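Endonuclease IV (Thermus thermophilus, PDB 3AAM) cleaves phosphodiester bonds at apurinic or apyrimidinic sites in DNA during base excision repair, and also has 3'-5' exonuclease activity. Local coordinates at residues V67-Y72 / L137-A142; G112-V117 / F152-W157. All blocks are in the same frame, centred on the assembly; numbering follows the deposited sequence.

In the fold
Contact 1, between 67-72 and 137-142, lies at the C-terminal mouth of the TIM barrel, its centre about 5 Å from the chain centre, where His69 and Glu139 meet a phosphate ion. The side chain of Glu139 is about 4 Å from that of His172, which binds manganese together with Asp217 and His219, and about 6 Å from the metal itself. Contact 2, between 112-117 and 152-157, joins two outer helices, its centre about 17 Å from the chain centre. The centres of the two contacts are about 14 Å apart, yet the contacts touch through packing: Leu155 CD2 comes within 3.5 Å of Asn140 CB, tying helix 152-159 to the loop that follows strand 135-139.

Contact 1: V67-Y72 / L137-A142; sequences VIHASY and LVENTA. With PO4 (phosphate ion), chain C.
His69 NE2 hydrogen-bonds to O2 of the phosphate at 2.9 Å, with an N-H...O angle of 155°, while Glu139 OE2 lies 3.0 Å from the same nitrogen. The phosphate oxygen sits at the ring's edge near its plane; the carboxylate oxygen approaches obliquely, the imidazole and carboxylate planes standing 84° apart. On the other side of the ring, His69 ND1 donates to Ala70 O at 2.6 Å. That bond lies in the carbonyl plane on a lone pair, and it helps fix the rotation of the ring. With CG anti to the backbone N (chi1 -159°), the ring end comes close to Glu139. Histidine suits this place because its two nitrogens can join backbone to anion. A phenylalanine here would probably leave phosphate O2 without this donor and Ala70 O without its side-chain partner. From strand 135-139, two places along the barrel past strand 104-107, Glu139 extends beyond CG and carries its other oxygen, OE1, to 2.7 Å from phosphate O4. His108 flanks Glu139, and the ring of His204 meets that of His69 nearly parallel. Polar side chains gathered at the C-terminal ends of parallel strands, beside the manganese ligand His172, mark the active-site mouth of a TIM barrel, and the phosphate, probably from the crystallisation liquor, lies where a phosphodiester could be expected to bind.

Contact 2: G112-V117 / F152-W157; sequences GRPERV and FEELAW
Trp157 reaches across to the first turn of helix 114-128 with the six-membered end of its indole leading. Pro114 O and Glu115 CA meet the rim of the indole near its plane, Pro114 O 3.6 Å from Trp157 CZ3 and Glu115 CA 3.6 Å from Trp157 CH2. Pro114 CB lies above that plane, 3.7 Å from Trp157 CZ3. The side chain of Glu115 crosses that of Trp157 at about a right angle, its CG also above the plane and 3.9 Å from Trp157 CH2. A tryptophan suits this place because its length lets it reach from helix 152-159, and CG anti to the backbone N (chi1 169°) sends the indole toward helix 114-128. Beside it, the extended chain of Glu154 crosses the proline ring nearly perpendicularly and brings OE2 to 3.3 Å from Pro114 CG; its OE1 accepts a hydrogen bond from Gly149 N. Pro114 fits the first turn of a helix, where lacking an N-H costs no backbone bond, and Arg113 precedes it as N-cap. Lys118 makes a cation-pi contact with the indole and bonds to Trp157 O. Helices 114-128 and 152-159 thus meet at the barrel's surface, flanking strand 135-139 in the chain, while the buried Leu155 and Phe152 pack on strand 165-169.

Contact 1: V67-Y72 / L137-A142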
loop_
_atom_site.group_PDB
_atom_site.type_symbol
_atom_site.label_atom_id
_atom_site.label_comp_id
_atom_site.label_asym_id
_atom_site.label_seq_id
_atom_site.Cartn_x
_atom_site.Cartn_y
_atom_site.Cartn_z
ATOM N N VAL A 67 3.056 -1.775 -7.173
ATOM C CA VAL A 67 2.090 -2.238 -6.196
ATOM C C VAL A 67 0.693 -1.931 -6.706
ATOM O O VAL A 67 0.453 -0.856 -7.249
ATOM C CB VAL A 67 2.244 -1.499 -4.842
ATOM C CG1 VAL A 67 1.244 -2.039 -3.840
ATOM C CG2 VAL A 67 3.661 -1.638 -4.317
ATOM N N ILE A 68 -0.221 -2.881 -6.546
ATOM C CA ILE A 68 -1.603 -2.657 -6.935
ATOM C C ILE A 68 -2.387 -2.499 -5.636
ATOM O O ILE A 68 -2.299 -3.344 -4.743
ATOM C CB ILE A 68 -2.174 -3.833 -7.768
ATOM C CG1 ILE A 68 -1.725 -3.676 -9.224
ATOM C CG2 ILE A 68 -3.697 -3.869 -7.662
ATOM C CD1 ILE A 68 -2.166 -4.794 -10.152
ATOM N N HIS A 69 -3.123 -1.398 -5.524
ATOM C CA HIS A 69 -3.920 -1.132 -4.336
ATOM C C HIS A 69 -5.361 -1.567 -4.593
ATOM O O HIS A 69 -5.921 -1.268 -5.647
ATOM C CB HIS A 69 -3.900 0.370 -4.008
ATOM C CG HIS A 69 -4.239 0.687 -2.583
ATOM N ND1 HIS A 69 -5.411 0.282 -1.983
ATOM C CD2 HIS A 69 -3.545 1.361 -1.633
ATOM C CE1 HIS A 69 -5.424 0.689 -0.726
ATOM N NE2 HIS A 69 -4.305 1.347 -0.489
ATOM N N ALA A 70 -5.947 -2.285 -3.643
ATOM C CA ALA A 70 -7.336 -2.717 -3.760
ATOM C C ALA A 70 -8.204 -1.496 -3.468
ATOM O O ALA A 70 -7.750 -0.540 -2.841
ATOM C CB ALA A 70 -7.631 -3.826 -2.749
ATOM N N SER A 71 -9.453 -1.519 -3.915
ATOM C CA SER A 71 -10.336 -0.386 -3.666
ATOM C C SER A 71 -10.724 -0.282 -2.201
ATOM O O SER A 71 -10.687 -1.267 -1.466
ATOM C CB SER A 71 -11.610 -0.503 -4.496
ATOM O OG SER A 71 -12.552 0.470 -4.075
ATOM N N TYR A 72 -11.103 0.921 -1.783
ATOM C CA TYR A 72 -11.528 1.156 -0.414
ATOM C C TYR A 72 -12.857 0.433 -0.203
ATOM O O TYR A 72 -13.282 0.206 0.929
ATOM C CB TYR A 72 -11.703 2.660 -0.174
ATOM C CG TYR A 72 -12.744 3.299 -1.068
ATOM C CD1 TYR A 72 -14.098 3.270 -0.733
ATOM C CD2 TYR A 72 -12.377 3.915 -2.264
ATOM C CE1 TYR A 72 -15.059 3.837 -1.569
ATOM C CE2 TYR A 72 -13.326 4.483 -3.105
ATOM C CZ TYR A 72 -14.666 4.442 -2.753
ATOM O OH TYR A 72 -15.608 5.009 -3.583
ATOM N N LEU A 137 -0.633 -7.942 0.683
ATOM C CA LEU A 137 -0.204 -7.191 1.851
ATOM C C LEU A 137 -1.404 -6.601 2.570
ATOM O O LEU A 137 -2.304 -6.057 1.933
ATOM C CB LEU A 137 0.718 -6.044 1.431
ATOM C CG LEU A 137 1.957 -6.399 0.618
ATOM C CD1 LEU A 137 2.749 -5.138 0.302
ATOM C CD2 LEU A 137 2.802 -7.388 1.405
ATOM N N VAL A 138 -1.421 -6.715 3.894
ATOM C CA VAL A 138 -2.509 -6.145 4.681
ATOM C C VAL A 138 -1.937 -4.934 5.405
ATOM O O VAL A 138 -0.843 -5.001 5.965
ATOM C CB VAL A 138 -3.073 -7.154 5.715
ATOM C CG1 VAL A 138 -3.765 -8.297 4.989
ATOM C CG2 VAL A 138 -1.961 -7.686 6.602
ATOM N N GLU A 139 -2.670 -3.827 5.379
ATOM C CA GLU A 139 -2.209 -2.600 6.020
ATOM C C GLU A 139 -2.687 -2.486 7.454
ATOM O O GLU A 139 -3.732 -3.022 7.814
ATOM C CB GLU A 139 -2.737 -1.364 5.274
ATOM C CG GLU A 139 -2.922 -1.524 3.776
ATOM C CD GLU A 139 -3.602 -0.317 3.127
ATOM O OE1 GLU A 139 -4.532 0.263 3.736
ATOM O OE2 GLU A 139 -3.216 0.042 1.995
ATOM N N ASN A 140 -1.912 -1.788 8.277
ATOM C CA ASN A 140 -2.341 -1.537 9.643
ATOM C C ASN A 140 -3.314 -0.374 9.457
ATOM O O ASN A 140 -3.249 0.342 8.450
ATOM C CB ASN A 140 -1.170 -1.118 10.532
ATOM C CG ASN A 140 -0.420 0.077 9.983
ATOM O OD1 ASN A 140 0.190 -0.001 8.919
ATOM N ND2 ASN A 140 -0.457 1.187 10.711
ATOM N N THR A 141 -4.219 -0.181 10.411
ATOM C CA THR A 141 -5.219 0.873 10.296
ATOM C C THR A 141 -5.250 1.842 11.468
ATOM O O THR A 141 -4.575 1.644 12.479
ATOM C CB THR A 141 -6.622 0.271 10.152
ATOM O OG1 THR A 141 -6.970 -0.414 11.362
ATOM C CG2 THR A 141 -6.654 -0.717 8.999
ATOM N N ALA A 142 -6.054 2.891 11.318
ATOM C CA ALA A 142 -6.209 3.902 12.351
ATOM C C ALA A 142 -7.001 3.334 13.528
ATOM O O ALA A 142 -6.982 3.885 14.629
ATOM C CB ALA A 142 -6.921 5.122 11.776
HETATM P P PO4 C . -5.385 3.494 2.220
HETATM O O1 PO4 C . -6.229 4.222 1.110
HETATM O O2 PO4 C . -3.926 3.226 1.679
HETATM O O3 PO4 C . -5.315 4.395 3.488
HETATM O O4 PO4 C . -6.080 2.128 2.591
#

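Contact 2: G112-V117 / F152-W157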
loop_
_atom_site.group_PDB
_atom_site.type_symbol
_atom_site.label_atom_id
_atom_site.label_comp_id
_atom_site.label_asym_id
_atom_site.label_seq_id
_atom_site.Cartn_x
_atom_site.Cartn_y
_atom_site.Cartn_z
ATOM N N GLY A 112 -14.787 -5.422 11.354
ATOM C CA GLY A 112 -15.532 -6.571 11.837
ATOM C C GLY A 112 -14.644 -7.500 12.647
ATOM O O GLY A 112 -13.676 -7.060 13.268
ATOM N N ARG A 113 -14.975 -8.786 12.654
ATOM C CA ARG A 113 -14.185 -9.772 13.382
ATOM C C ARG A 113 -12.863 -10.011 12.658
ATOM O O ARG A 113 -12.845 -10.203 11.443
ATOM C CB ARG A 113 -14.938 -11.102 13.466
ATOM C CG ARG A 113 -16.253 -11.047 14.222
ATOM C CD ARG A 113 -16.939 -12.412 14.262
ATOM N NE ARG A 113 -17.439 -12.836 12.955
ATOM C CZ ARG A 113 -16.871 -13.765 12.191
ATOM N NH1 ARG A 113 -15.771 -14.385 12.597
ATOM N NH2 ARG A 113 -17.406 -14.078 11.018
ATOM N N PRO A 114 -11.736 -9.995 13.391
ATOM C CA PRO A 114 -10.456 -10.230 12.721
ATOM C C PRO A 114 -10.456 -11.579 12.002
ATOM O O PRO A 114 -9.865 -11.724 10.932
ATOM C CB PRO A 114 -9.454 -10.184 13.869
ATOM C CG PRO A 114 -10.064 -9.164 14.788
ATOM C CD PRO A 114 -11.528 -9.573 14.790
ATOM N N GLU A 115 -11.136 -12.561 12.591
ATOM C CA GLU A 115 -11.214 -13.894 11.999
ATOM C C GLU A 115 -11.893 -13.871 10.631
ATOM O O GLU A 115 -11.539 -14.643 9.739
ATOM C CB GLU A 115 -11.966 -14.856 12.929
ATOM C CG GLU A 115 -11.268 -15.118 14.254
ATOM C CD GLU A 115 -11.648 -14.131 15.344
ATOM O OE1 GLU A 115 -12.166 -13.039 15.026
ATOM O OE2 GLU A 115 -11.416 -14.449 16.530
ATOM N N ARG A 116 -12.871 -12.984 10.467
ATOM C CA ARG A 116 -13.587 -12.860 9.202
ATOM C C ARG A 116 -12.657 -12.271 8.139
ATOM O O ARG A 116 -12.705 -12.660 6.973
ATOM C CB ARG A 116 -14.815 -11.966 9.393
ATOM C CG ARG A 116 -15.665 -11.739 8.150
ATOM C CD ARG A 116 -16.257 -13.029 7.602
ATOM N NE ARG A 116 -17.431 -12.750 6.776
ATOM C CZ ARG A 116 -18.104 -13.665 6.087
ATOM N NH1 ARG A 116 -17.724 -14.939 6.110
ATOM N NH2 ARG A 116 -19.164 -13.306 5.380
ATOM N N VAL A 117 -11.808 -11.337 8.554
ATOM C CA VAL A 117 -10.862 -10.706 7.642
ATOM C C VAL A 117 -9.861 -11.740 7.128
ATOM O O VAL A 117 -9.594 -11.812 5.928
ATOM C CB VAL A 117 -10.107 -9.548 8.339
ATOM C CG1 VAL A 117 -8.995 -9.036 7.447
ATOM C CG2 VAL A 117 -11.073 -8.417 8.655
ATOM N N PHE A 152 -0.124 -3.827 15.824
ATOM C CA PHE A 152 0.775 -4.657 15.037
ATOM C C PHE A 152 0.614 -6.127 15.406
ATOM O O PHE A 152 0.725 -6.995 14.542
ATOM C CB PHE A 152 2.233 -4.225 15.230
ATOM C CG PHE A 152 2.520 -2.819 14.771
ATOM C CD1 PHE A 152 1.781 -2.244 13.740
ATOM C CD2 PHE A 152 3.553 -2.084 15.342
ATOM C CE1 PHE A 152 2.070 -0.956 13.284
ATOM C CE2 PHE A 152 3.851 -0.798 14.895
ATOM C CZ PHE A 152 3.108 -0.233 13.863
ATOM N N GLU A 153 0.345 -6.410 16.680
ATOM C CA GLU A 153 0.171 -7.793 17.120
ATOM C C GLU A 153 -1.007 -8.458 16.423
ATOM O O GLU A 153 -0.992 -9.667 16.188
ATOM C CB GLU A 153 -0.055 -7.874 18.635
ATOM C CG GLU A 153 1.174 -7.644 19.501
ATOM C CD GLU A 153 1.628 -6.198 19.523
ATOM O OE1 GLU A 153 0.837 -5.311 19.136
ATOM O OE2 GLU A 153 2.777 -5.949 19.947
ATOM N N GLU A 154 -2.038 -7.677 16.106
ATOM C CA GLU A 154 -3.201 -8.244 15.436
ATOM C C GLU A 154 -2.825 -8.606 14.008
ATOM O O GLU A 154 -3.243 -9.645 13.495
ATOM C CB GLU A 154 -4.379 -7.265 15.438
ATOM C CG GLU A 154 -5.658 -7.890 14.877
ATOM C CD GLU A 154 -6.905 -7.079 15.181
ATOM O OE1 GLU A 154 -7.160 -6.077 14.484
ATOM O OE2 GLU A 154 -7.624 -7.443 16.132
ATOM N N LEU A 155 -2.034 -7.748 13.371
ATOM C CA LEU A 155 -1.591 -8.010 12.006
ATOM C C LEU A 155 -0.727 -9.260 11.984
ATOM O O LEU A 155 -0.807 -10.060 11.055
ATOM C CB LEU A 155 -0.785 -6.834 11.449
ATOM C CG LEU A 155 -1.556 -5.599 10.985
ATOM C CD1 LEU A 155 -2.259 -4.962 12.168
ATOM C CD2 LEU A 155 -0.601 -4.609 10.334
ATOM N N ALA A 156 0.110 -9.425 13.005
ATOM C CA ALA A 156 0.974 -10.595 13.067
ATOM C C ALA A 156 0.115 -11.858 13.097
ATOM O O ALA A 156 0.442 -12.855 12.458
ATOM C CB ALA A 156 1.864 -10.529 14.298
ATOM N N TRP A 157 -0.987 -11.817 13.840
ATOM C CA TRP A 157 -1.869 -12.972 13.903
ATOM C C TRP A 157 -2.560 -13.183 12.554
ATOM O O TRP A 157 -2.690 -14.315 12.082
ATOM C CB TRP A 157 -2.931 -12.797 14.994
ATOM C CG TRP A 157 -3.998 -13.842 14.897
ATOM C CD1 TRP A 157 -3.928 -15.134 15.336
ATOM C CD2 TRP A 157 -5.246 -13.719 14.208
ATOM N NE1 TRP A 157 -5.055 -15.825 14.955
ATOM C CE2 TRP A 157 -5.879 -14.980 14.260
ATOM C CE3 TRP A 157 -5.889 -12.664 13.545
ATOM C CZ2 TRP A 157 -7.127 -15.215 13.674
ATOM C CZ3 TRP A 157 -7.128 -12.896 12.964
ATOM C CH2 TRP A 157 -7.734 -14.165 13.032
#